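Local coordinates for protein similar to hydroxylamine oxidoreductase (Kuenenia stuttgartiensis, PDB 6H5L) that probably acts as a multihaem c-type oxidoreductase, the HAO-like subunit of a reductase complex from an anammox bacterium, at residues A[372-376]-A[488-492]; A[459-463]-A[494-498]; A[323-327]-A[416-422]. One frame throughout, in Å; residues are numbered along the deposited sequence.

Contacts 1 and 2, centres about 10 Å apart, share helix 480-513, which meets helix 356-389 at 488-492 and helix 455-476 six residues further on, at 494-498. They touch where Met491 packs on Leu463 and Leu376 on Met495, forming a three-helix unit that also reaches a second subunit. Contact 3 stands apart, about 29 and 28 Å away between centres, joining the loop before helix 337-350 to the junction of helices 415-418 and 420-429. Along the chain the segments of contact 1 alternate with those of both others; contact 3 closes before contact 2 opens. Contact 1 ties helix 480-513 to helix 356-389, whose first turns line a haem pocket; contact 2 is local to the C-terminal hairpin.

Contact 1. Residues A[372-376]-A[488-492]; sequences QAHTL and QAPMM
Helices 356-389 and 480-513 run nearly parallel where Leu376 meets Met491, the axes of the two segments 15° apart in direction and 11.3 Å apart at closest approach. That wide spacing is bridged by long side chains. Gln372 and Gln488 reach toward each other from opposite directions and pair through both amide ends: Gln488 NE2 donates to Gln372 OE1 at 2.8 Å, and Gln372 NE2 returns a bond of the same length to Gln488 OE1. The first donor sits on a lone pair in the carbonyl plane, while the second stands above the plane of its acceptor and makes the straighter bond. The two amides are thus twisted by 44° rather than coplanar. Gln372 NE2 also bonds to Phe369 O, which helps fix which way round its amide lies. Next to this polar pair, toward the C-terminal ends of the segments, the contact is apolar. Leu376, with CG trans to the backbone N (chi1 -175°), extends CD2 between the methionines, 3.8 Å from Met491 CB and 3.9 Å from Met492 SD. Met491, turned at its last torsion, carries CE to Ala373 CB at 3.9 Å. Helix 455-476 is the third helix here, its Tyr467 and Lys468 packing on Met491, while the second subunit covers the glutamine pair with its Gly195 and Met492 with its Phe446.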
ATOM      1  N   GLN A 372      38.763  46.450  -8.795  1.00 24.64           N
ATOM      2  CA  GLN A 372      39.961  46.508  -7.965  1.00 24.74           C
ATOM      3  C   GLN A 372      40.911  45.356  -8.273  1.00 22.58           C
ATOM      4  O   GLN A 372      42.129  45.505  -8.126  1.00 32.27           O
ATOM      5  CB  GLN A 372      39.577  46.520  -6.482  1.00 19.92           C
ATOM      6  CG  GLN A 372      38.902  45.254  -5.973  1.00 25.27           C
ATOM      7  CD  GLN A 372      39.897  44.218  -5.488  1.00 25.42           C
ATOM      8  OE1 GLN A 372      40.868  44.546  -4.803  1.00 25.06           O
ATOM      9  NE2 GLN A 372      39.665  42.961  -5.845  1.00 21.80           N
ATOM     10  N   ALA A 373      40.381  44.209  -8.705  1.00 21.71           N
ATOM     11  CA  ALA A 373      41.247  43.089  -9.058  1.00 24.34           C
ATOM     12  C   ALA A 373      42.000  43.362 -10.354  1.00 25.40           C
ATOM     13  O   ALA A 373      43.208  43.100 -10.443  1.00 25.89           O
ATOM     14  CB  ALA A 373      40.430  41.801  -9.166  1.00 16.09           C
ATOM     15  N   HIS A 374      41.310  43.893 -11.371  1.00 25.50           N
ATOM     16  CA  HIS A 374      42.000  44.301 -12.590  1.00 30.30           C
ATOM     17  C   HIS A 374      42.983  45.431 -12.333  1.00 25.44           C
ATOM     18  O   HIS A 374      44.032  45.492 -12.983  1.00 22.51           O
ATOM     19  CB  HIS A 374      40.987  44.712 -13.661  1.00 20.05           C
ATOM     20  CG  HIS A 374      40.571  43.591 -14.561  1.00 24.87           C
ATOM     21  ND1 HIS A 374      39.348  42.965 -14.462  1.00 22.26           N
ATOM     22  CD2 HIS A 374      41.222  42.980 -15.577  1.00 24.46           C
ATOM     23  CE1 HIS A 374      39.262  42.019 -15.379  1.00 26.63           C
ATOM     24  NE2 HIS A 374      40.388  42.007 -16.069  1.00 26.42           N
ATOM     25  N   THR A 375      42.659  46.332 -11.405  1.00 24.10           N
ATOM     26  CA  THR A 375      43.612  47.360 -11.005  1.00 23.59           C
ATOM     27  C   THR A 375      44.846  46.736 -10.368  1.00 26.53           C
ATOM     28  O   THR A 375      45.978  47.136 -10.664  1.00 25.12           O
ATOM     29  CB  THR A 375      42.952  48.351 -10.039  1.00 24.91           C
ATOM     30  OG1 THR A 375      41.936  49.092 -10.731  1.00 25.10           O
ATOM     31  CG2 THR A 375      43.981  49.318  -9.460  1.00 19.70           C
ATOM     32  N   LEU A 376      44.643  45.750  -9.489  1.00 26.28           N
ATOM     33  CA  LEU A 376      45.771  45.081  -8.847  1.00 24.89           C
ATOM     34  C   LEU A 376      46.644  44.367  -9.870  1.00 28.33           C
ATOM     35  O   LEU A 376      47.877  44.372  -9.760  1.00 27.18           O
ATOM     36  CB  LEU A 376      45.260  44.096  -7.794  1.00 17.26           C
ATOM     37  CG  LEU A 376      46.304  43.384  -6.930  1.00 28.89           C
ATOM     38  CD1 LEU A 376      47.093  44.386  -6.105  1.00 20.44           C
ATOM     39  CD2 LEU A 376      45.643  42.350  -6.031  1.00 24.15           C
ATOM     40  N   GLN A 488      41.668  37.071  -3.828  1.00 23.53           N
ATOM     41  CA  GLN A 488      42.379  38.288  -3.446  1.00 21.28           C
ATOM     42  C   GLN A 488      43.670  37.983  -2.692  1.00 19.84           C
ATOM     43  O   GLN A 488      44.736  38.503  -3.039  1.00 24.36           O
ATOM     44  CB  GLN A 488      41.462  39.172  -2.599  1.00 18.47           C
ATOM     45  CG  GLN A 488      42.012  40.562  -2.321  1.00 21.33           C
ATOM     46  CD  GLN A 488      41.888  41.492  -3.513  1.00 24.83           C
ATOM     47  OE1 GLN A 488      41.368  41.110  -4.560  1.00 23.61           O
ATOM     48  NE2 GLN A 488      42.365  42.722  -3.356  1.00 21.13           N
ATOM     49  N   ALA A 489      43.590  37.166  -1.640  1.00 21.16           N
ATOM     50  CA  ALA A 489      44.774  36.920  -0.816  1.00 22.08           C
ATOM     51  C   ALA A 489      45.928  36.309  -1.605  1.00 24.42           C
ATOM     52  O   ALA A 489      47.068  36.777  -1.444  1.00 18.94           O
ATOM     53  CB  ALA A 489      44.395  36.067   0.400  1.00 17.31           C
ATOM     54  N   PRO A 490      45.729  35.288  -2.450  1.00 25.34           N
ATOM     55  CA  PRO A 490      46.846  34.839  -3.300  1.00 20.13           C
ATOM     56  C   PRO A 490      47.303  35.888  -4.296  1.00 24.82           C
ATOM     57  O   PRO A 490      48.497  35.941  -4.618  1.00 33.38           O
ATOM     58  CB  PRO A 490      46.274  33.603  -4.006  1.00 17.30           C
ATOM     59  CG  PRO A 490      45.199  33.125  -3.112  1.00 21.07           C
ATOM     60  CD  PRO A 490      44.586  34.361  -2.535  1.00 17.88           C
ATOM     61  N   MET A 491      46.388  36.720  -4.804  1.00 20.96           N
ATOM     62  CA  MET A 491      46.789  37.814  -5.684  1.00 23.60           C
ATOM     63  C   MET A 491      47.756  38.755  -4.981  1.00 24.95           C
ATOM     64  O   MET A 491      48.750  39.191  -5.573  1.00 28.05           O
ATOM     65  CB  MET A 491      45.563  38.582  -6.176  1.00 25.83           C
ATOM     66  CG  MET A 491      45.037  38.121  -7.520  1.00 22.69           C
ATOM     67  SD  MET A 491      43.899  39.310  -8.254  1.00 20.82           S
ATOM     68  CE  MET A 491      42.565  39.287  -7.061  1.00 26.28           C
ATOM     69  N   MET A 492      47.477  39.084  -3.718  1.00 17.08           N
ATOM     70  CA  MET A 492      48.401  39.906  -2.946  1.00 16.52           C
ATOM     71  C   MET A 492      49.728  39.193  -2.731  1.00 23.19           C
ATOM     72  O   MET A 492      50.775  39.844  -2.646  1.00 23.76           O
ATOM     73  CB  MET A 492      47.776  40.278  -1.604  1.00 14.97           C
ATOM     74  CG  MET A 492      46.610  41.242  -1.709  1.00 20.94           C
ATOM     75  SD  MET A 492      47.088  42.834  -2.409  1.00 22.27           S
ATOM     76  CE  MET A 492      45.570  43.763  -2.216  1.00 21.84           C
TER

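Contact 2. Residues A[459-463]-A[494-498]; sequences MYNRL and EMTRI
Arg462 comes in roughly perpendicular to Glu494, and a salt bridge forms where they meet. Arg462 NE donates to Glu494 OE1 at 2.9 Å, reaching the syn side of the carboxylate, while the oxygen lies at the edge of the guanidinium, near its plane; the two planes are turned by 31°. Glu494 folds at chi2 (-77°), which curls its carboxylate back over the Met459 backbone and brings OE2 to 3.6 Å from Met459 CB. The same OE2 has a second, long salt bridge to Arg497 NH1, so one buried carboxylate lies between two arginines and probably offsets part of their charge. Met459 runs straight out past CG, slants across helix 480-513 and sets SD 3.7 Å from Arg497 CB. Next to it Ile498 presses CG1 on Met459 CB at 3.7 Å and carries CD1 to Tyr460 CB, 4.0 Å away. Leu463 and Glu494 lie alongside, pointing opposite ways, CD1 of the leucine 4.1 Å from CB of the glutamate. Tyr460 OH turns elsewhere, to Gln381 OE1 on helix 356-389. With segment axes 9.3 Å apart and directions differing by 162°, this is the antiparallel packing of a helical hairpin, formed by helices 455-476 and 480-513.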
ATOM      1  N   MET A 459      54.824  34.527 -12.346  1.00 23.57           N
ATOM      2  CA  MET A 459      54.197  35.037 -11.132  1.00 19.84           C
ATOM      3  C   MET A 459      53.011  35.922 -11.481  1.00 25.10           C
ATOM      4  O   MET A 459      51.912  35.751 -10.942  1.00 29.56           O
ATOM      5  CB  MET A 459      55.206  35.819 -10.292  1.00 17.41           C
ATOM      6  CG  MET A 459      56.390  35.024  -9.792  1.00 23.80           C
ATOM      7  SD  MET A 459      57.608  36.071  -8.964  1.00 22.88           S
ATOM      8  CE  MET A 459      58.907  34.882  -8.636  1.00 36.75           C
ATOM      9  N   TYR A 460      53.222  36.884 -12.383  1.00 18.28           N
ATOM     10  CA  TYR A 460      52.125  37.736 -12.826  1.00 22.51           C
ATOM     11  C   TYR A 460      51.056  36.928 -13.548  1.00 25.50           C
ATOM     12  O   TYR A 460      49.858  37.182 -13.382  1.00 22.62           O
ATOM     13  CB  TYR A 460      52.654  38.853 -13.726  1.00 20.20           C
ATOM     14  CG  TYR A 460      51.560  39.676 -14.364  1.00 24.39           C
ATOM     15  CD1 TYR A 460      50.585  40.287 -13.588  1.00 19.69           C
ATOM     16  CD2 TYR A 460      51.505  39.847 -15.741  1.00 23.67           C
ATOM     17  CE1 TYR A 460      49.580  41.039 -14.166  1.00 20.89           C
ATOM     18  CE2 TYR A 460      50.506  40.601 -16.326  1.00 18.72           C
ATOM     19  CZ  TYR A 460      49.546  41.194 -15.534  1.00 23.32           C
ATOM     20  OH  TYR A 460      48.548  41.945 -16.112  1.00 22.79           O
ATOM     21  N   ASN A 461      51.472  35.949 -14.356  1.00 21.86           N
ATOM     22  CA  ASN A 461      50.510  35.096 -15.047  1.00 21.89           C
ATOM     23  C   ASN A 461      49.582  34.400 -14.057  1.00 26.04           C
ATOM     24  O   ASN A 461      48.366  34.342 -14.263  1.00 24.64           O
ATOM     25  CB  ASN A 461      51.241  34.071 -15.912  1.00 21.69           C
ATOM     26  CG  ASN A 461      51.734  34.656 -17.220  1.00 21.06           C
ATOM     27  OD1 ASN A 461      51.234  35.681 -17.681  1.00 20.50           O
ATOM     28  ND2 ASN A 461      52.715  34.000 -17.829  1.00 20.15           N
ATOM     29  N   ARG A 462      50.142  33.866 -12.970  1.00 24.04           N
ATOM     30  CA  ARG A 462      49.303  33.252 -11.947  1.00 20.50           C
ATOM     31  C   ARG A 462      48.426  34.281 -11.246  1.00 23.19           C
ATOM     32  O   ARG A 462      47.353  33.935 -10.737  1.00 24.68           O
ATOM     33  CB  ARG A 462      50.165  32.503 -10.934  1.00 23.36           C
ATOM     34  CG  ARG A 462      50.711  31.174 -11.442  1.00 18.15           C
ATOM     35  CD  ARG A 462      51.463  30.424 -10.354  1.00 15.97           C
ATOM     36  NE  ARG A 462      52.681  31.119  -9.956  1.00 26.84           N
ATOM     37  CZ  ARG A 462      53.851  30.980 -10.569  1.00 31.90           C
ATOM     38  NH1 ARG A 462      53.961  30.168 -11.613  1.00 17.15           N
ATOM     39  NH2 ARG A 462      54.912  31.650 -10.140  1.00 30.16           N
ATOM     40  N   LEU A 463      48.857  35.543 -11.211  1.00 22.64           N
ATOM     41  CA  LEU A 463      48.047  36.581 -10.581  1.00 24.50           C
ATOM     42  C   LEU A 463      46.773  36.841 -11.378  1.00 22.62           C
ATOM     43  O   LEU A 463      45.671  36.845 -10.816  1.00 21.72           O
ATOM     44  CB  LEU A 463      48.867  37.865 -10.427  1.00 17.75           C
ATOM     45  CG  LEU A 463      48.341  38.984  -9.521  1.00 16.11           C
ATOM     46  CD1 LEU A 463      49.489  39.852  -9.036  1.00 19.29           C
ATOM     47  CD2 LEU A 463      47.303  39.848 -10.225  1.00 18.20           C
ATOM     48  N   GLU A 494      51.269  36.984  -4.789  1.00 22.52           N
ATOM     49  CA  GLU A 494      52.093  37.082  -5.987  1.00 27.91           C
ATOM     50  C   GLU A 494      52.676  38.483  -6.137  1.00 29.08           C
ATOM     51  O   GLU A 494      53.814  38.638  -6.597  1.00 32.21           O
ATOM     52  CB  GLU A 494      51.285  36.687  -7.223  1.00 24.91           C
ATOM     53  CG  GLU A 494      50.883  35.214  -7.255  1.00 30.78           C
ATOM     54  CD  GLU A 494      52.022  34.286  -7.657  1.00 30.43           C
ATOM     55  OE1 GLU A 494      51.733  33.153  -8.096  1.00 35.16           O
ATOM     56  OE2 GLU A 494      53.202  34.678  -7.544  1.00 31.72           O
ATOM     57  N   MET A 495      51.925  39.510  -5.737  1.00 22.72           N
ATOM     58  CA  MET A 495      52.471  40.862  -5.727  1.00 26.08           C
ATOM     59  C   MET A 495      53.673  40.958  -4.796  1.00 28.77           C
ATOM     60  O   MET A 495      54.627  41.691  -5.077  1.00 24.61           O
ATOM     61  CB  MET A 495      51.390  41.864  -5.318  1.00 25.51           C
ATOM     62  CG  MET A 495      51.848  43.318  -5.327  1.00 25.85           C
ATOM     63  SD  MET A 495      52.138  43.963  -6.983  1.00 29.19           S
ATOM     64  CE  MET A 495      50.459  44.255  -7.527  1.00 24.07           C
ATOM     65  N   THR A 496      53.644  40.222  -3.682  1.00 24.84           N
ATOM     66  CA  THR A 496      54.804  40.157  -2.797  1.00 23.10           C
ATOM     67  C   THR A 496      56.002  39.547  -3.513  1.00 29.85           C
ATOM     68  O   THR A 496      57.117  40.078  -3.448  1.00 40.40           O
ATOM     69  CB  THR A 496      54.466  39.350  -1.544  1.00 20.36           C
ATOM     70  OG1 THR A 496      53.323  39.921  -0.898  1.00 25.22           O
ATOM     71  CG2 THR A 496      55.640  39.351  -0.576  1.00 25.31           C
ATOM     72  N   ARG A 497      55.787  38.426  -4.207  1.00 26.33           N
ATOM     73  CA  ARG A 497      56.879  37.770  -4.919  1.00 31.31           C
ATOM     74  C   ARG A 497      57.378  38.620  -6.081  1.00 28.80           C
ATOM     75  O   ARG A 497      58.577  38.634  -6.378  1.00 27.97           O
ATOM     76  CB  ARG A 497      56.431  36.397  -5.422  1.00 28.62           C
ATOM     77  CG  ARG A 497      55.995  35.421  -4.338  1.00 25.47           C
ATOM     78  CD  ARG A 497      55.612  34.085  -4.957  1.00 33.82           C
ATOM     79  NE  ARG A 497      55.295  33.066  -3.960  1.00 43.74           N
ATOM     80  CZ  ARG A 497      54.061  32.727  -3.602  1.00 37.25           C
ATOM     81  NH1 ARG A 497      53.015  33.325  -4.156  1.00 36.85           N
ATOM     82  NH2 ARG A 497      53.871  31.784  -2.690  1.00 36.93           N
ATOM     83  N   ILE A 498      56.470  39.336  -6.750  1.00 26.16           N
ATOM     84  CA  ILE A 498      56.864  40.151  -7.894  1.00 25.11           C
ATOM     85  C   ILE A 498      57.724  41.326  -7.447  1.00 23.90           C
ATOM     86  O   ILE A 498      58.721  41.665  -8.096  1.00 19.51           O
ATOM     87  CB  ILE A 498      55.617  40.614  -8.670  1.00 21.23           C
ATOM     88  CG1 ILE A 498      54.949  39.425  -9.362  1.00 19.37           C
ATOM     89  CG2 ILE A 498      55.980  41.687  -9.685  1.00 21.85           C
ATOM     90  CD1 ILE A 498      53.609  39.750  -9.976  1.00 21.84           C
TER

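Contact 3. Residues A[323-327]-A[416-422]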
ATOM      1  N   TYR A 323      46.022  46.341 -28.508  1.00 30.40           N
ATOM      2  CA  TYR A 323      47.208  46.537 -29.347  1.00 29.35           C
ATOM      3  C   TYR A 323      46.900  46.400 -30.836  1.00 29.00           C
ATOM      4  O   TYR A 323      47.743  45.945 -31.612  1.00 30.30           O
ATOM      5  CB  TYR A 323      48.328  45.569 -28.948  1.00 22.69           C
ATOM      6  CG  TYR A 323      48.454  45.371 -27.454  1.00 27.76           C
ATOM      7  CD1 TYR A 323      48.915  46.394 -26.637  1.00 27.70           C
ATOM      8  CD2 TYR A 323      48.111  44.163 -26.861  1.00 31.87           C
ATOM      9  CE1 TYR A 323      49.028  46.222 -25.272  1.00 29.85           C
ATOM     10  CE2 TYR A 323      48.222  43.981 -25.494  1.00 25.76           C
ATOM     11  CZ  TYR A 323      48.682  45.016 -24.705  1.00 29.32           C
ATOM     12  OH  TYR A 323      48.799  44.851 -23.343  1.00 30.35           O
ATOM     13  N   GLY A 324      45.700  46.794 -31.255  1.00 28.30           N
ATOM     14  CA  GLY A 324      45.347  46.702 -32.660  1.00 28.79           C
ATOM     15  C   GLY A 324      45.248  45.295 -33.200  1.00 34.58           C
ATOM     16  O   GLY A 324      45.372  45.094 -34.411  1.00 37.74           O
ATOM     17  N   ILE A 325      45.030  44.312 -32.334  1.00 34.49           N
ATOM     18  CA  ILE A 325      44.876  42.924 -32.752  1.00 31.98           C
ATOM     19  C   ILE A 325      43.402  42.672 -33.039  1.00 38.07           C
ATOM     20  O   ILE A 325      42.555  42.807 -32.150  1.00 41.23           O
ATOM     21  CB  ILE A 325      45.405  41.959 -31.683  1.00 36.37           C
ATOM     22  CG1 ILE A 325      46.902  42.183 -31.459  1.00 39.10           C
ATOM     23  CG2 ILE A 325      45.131  40.519 -32.086  1.00 40.71           C
ATOM     24  CD1 ILE A 325      47.467  41.410 -30.288  1.00 27.69           C
ATOM     25  N   LYS A 326      43.096  42.307 -34.286  1.00 35.01           N
ATOM     26  CA  LYS A 326      41.708  42.085 -34.676  1.00 41.66           C
ATOM     27  C   LYS A 326      41.111  40.862 -33.988  1.00 41.12           C
ATOM     28  O   LYS A 326      39.905  40.837 -33.710  1.00 48.92           O
ATOM     29  CB  LYS A 326      41.611  41.928 -36.194  1.00 45.08           C
ATOM     30  CG  LYS A 326      41.990  43.167 -36.999  1.00 47.29           C
ATOM     31  CD  LYS A 326      40.915  44.240 -36.918  1.00 58.82           C
ATOM     32  CE  LYS A 326      40.961  45.166 -38.127  1.00 67.81           C
ATOM     33  NZ  LYS A 326      42.294  45.802 -38.307  1.00 58.44           N
ATOM     34  N   ILE A 327      41.930  39.847 -33.709  1.00 44.55           N
ATOM     35  CA  ILE A 327      41.406  38.575 -33.214  1.00 43.71           C
ATOM     36  C   ILE A 327      40.852  38.729 -31.803  1.00 52.23           C
ATOM     37  O   ILE A 327      39.659  38.513 -31.559  1.00 74.77           O
ATOM     38  CB  ILE A 327      42.495  37.488 -33.264  1.00 47.87           C
ATOM     39  CG1 ILE A 327      42.940  37.235 -34.704  1.00 41.20           C
ATOM     40  CG2 ILE A 327      41.990  36.203 -32.625  1.00 58.10           C
ATOM     41  CD1 ILE A 327      44.065  36.225 -34.821  1.00 50.05           C
ATOM     42  N   ASP A 416      45.974  41.229 -41.265  1.00 44.86           N
ATOM     43  CA  ASP A 416      44.539  40.979 -41.208  1.00 42.57           C
ATOM     44  C   ASP A 416      44.142  40.327 -39.891  1.00 42.95           C
ATOM     45  O   ASP A 416      43.015  40.515 -39.419  1.00 46.72           O
ATOM     46  CB  ASP A 416      44.116  40.115 -42.398  1.00 49.14           C
ATOM     47  CG  ASP A 416      42.614  39.907 -42.472  1.00 67.29           C
ATOM     48  OD1 ASP A 416      41.864  40.902 -42.382  1.00 56.99           O
ATOM     49  OD2 ASP A 416      42.184  38.745 -42.636  1.00 69.04           O
ATOM     50  N   PHE A 417      45.051  39.565 -39.283  1.00 45.06           N
ATOM     51  CA  PHE A 417      44.789  38.909 -38.007  1.00 38.15           C
ATOM     52  C   PHE A 417      45.256  39.748 -36.821  1.00 43.02           C
ATOM     53  O   PHE A 417      44.507  39.948 -35.863  1.00 36.88           O
ATOM     54  CB  PHE A 417      45.474  37.536 -37.972  1.00 32.80           C
ATOM     55  CG  PHE A 417      44.808  36.496 -38.830  1.00 35.97           C
ATOM     56  CD1 PHE A 417      43.782  35.715 -38.321  1.00 42.65           C
ATOM     57  CD2 PHE A 417      45.217  36.286 -40.139  1.00 31.66           C
ATOM     58  CE1 PHE A 417      43.169  34.749 -39.102  1.00 43.58           C
ATOM     59  CE2 PHE A 417      44.607  35.320 -40.925  1.00 38.97           C
ATOM     60  CZ  PHE A 417      43.582  34.551 -40.405  1.00 46.44           C
ATOM     61  N   LEU A 418      46.488  40.249 -36.877  1.00 29.16           N
ATOM     62  CA  LEU A 418      47.142  40.856 -35.728  1.00 32.54           C
ATOM     63  C   LEU A 418      47.330  42.359 -35.862  1.00 33.81           C
ATOM     64  O   LEU A 418      47.778  42.999 -34.903  1.00 33.31           O
ATOM     65  CB  LEU A 418      48.493  40.188 -35.487  1.00 28.14           C
ATOM     66  CG  LEU A 418      48.512  38.655 -35.501  1.00 24.32           C
ATOM     67  CD1 LEU A 418      49.931  38.140 -35.343  1.00 20.93           C
ATOM     68  CD2 LEU A 418      47.610  38.082 -34.418  1.00 31.74           C
ATOM     69  N   GLY A 419      46.997  42.937 -37.007  1.00 36.15           N
ATOM     70  CA  GLY A 419      47.279  44.333 -37.256  1.00 32.12           C
ATOM     71  C   GLY A 419      48.716  44.555 -37.693  1.00 39.01           C
ATOM     72  O   GLY A 419      49.610  43.745 -37.450  1.00 32.62           O
ATOM     73  N   GLU A 420      48.933  45.686 -38.361  1.00 38.35           N
ATOM     74  CA  GLU A 420      50.265  46.002 -38.872  1.00 33.77           C
ATOM     75  C   GLU A 420      51.324  46.097 -37.778  1.00 41.04           C
ATOM     76  O   GLU A 420      52.372  45.442 -37.915  1.00 49.07           O
ATOM     77  CB  GLU A 420      50.202  47.287 -39.705  1.00 41.99           C
ATOM     78  CG  GLU A 420      51.560  47.861 -40.092  1.00 64.50           C
ATOM     79  CD  GLU A 420      52.420  46.891 -40.881  1.00 63.86           C
ATOM     80  OE1 GLU A 420      53.658  46.922 -40.709  1.00 64.65           O
ATOM     81  OE2 GLU A 420      51.863  46.100 -41.673  1.00 59.79           O
ATOM     82  N   PRO A 421      51.140  46.861 -36.691  1.00 39.74           N
ATOM     83  CA  PRO A 421      52.243  46.985 -35.717  1.00 39.66           C
ATOM     84  C   PRO A 421      52.622  45.675 -35.049  1.00 43.98           C
ATOM     85  O   PRO A 421      53.810  45.440 -34.790  1.00 34.82           O
ATOM     86  CB  PRO A 421      51.698  48.005 -34.704  1.00 33.44           C
ATOM     87  CG  PRO A 421      50.225  47.914 -34.830  1.00 34.87           C
ATOM     88  CD  PRO A 421      49.971  47.664 -36.283  1.00 37.76           C
ATOM     89  N   VAL A 422      51.651  44.807 -34.765  1.00 39.79           N
ATOM     90  CA  VAL A 422      51.964  43.555 -34.086  1.00 32.09           C
ATOM     91  C   VAL A 422      52.592  42.556 -35.050  1.00 37.23           C
ATOM     92  O   VAL A 422      53.526  41.831 -34.689  1.00 40.42           O
ATOM     93  CB  VAL A 422      50.703  42.982 -33.415  1.00 42.40           C
ATOM     94  CG1 VAL A 422      51.040  41.717 -32.642  1.00 26.92           C
ATOM     95  CG2 VAL A 422      50.081  44.016 -32.498  1.00 35.45           C
TER
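Lys326 N and Ile327 N both point to Phe417 O, and both bonds are weak: the first spans 3.2 Å with 123° at the hydrogen, the second 3.4 Å with 135°. One carbonyl in the last turn of helix 415-418 thus receives two successive amides of the loop. Beside them Gly419 CA directs a C-H toward Gly324 O at 3.5 Å. Gly419 has positive phi, a backbone conformation that glycine takes readily. Packing spreads from these backbone contacts. Ile327 places CD1 at the edge of the Phe417 ring, 3.5 Å from Phe417 CD1, and the same methyl lies 4.0 Å from Leu418 CD2. Ile325 holds CG1 beside its backbone N (chi1 -62°), which carries this branch to Val422 CG2 at 3.8 Å, the two side chains crossing nearly at right angles; its other branch, CG2, reaches Leu418 CD2. Shortening Ile325 to an alanine takes away both branches and is likely to leave a gap between the loop and the side chains of Leu418 and Val422. Trp23 meets the Phe417 ring edge-to-face, and Leu440 packs on Ile325. The site is a break between two consecutive helices, with Gly419 ending helix 415-418 and occupying the N-cap position of helix 420-429, over which the loop leading to helix 337-350 is laid.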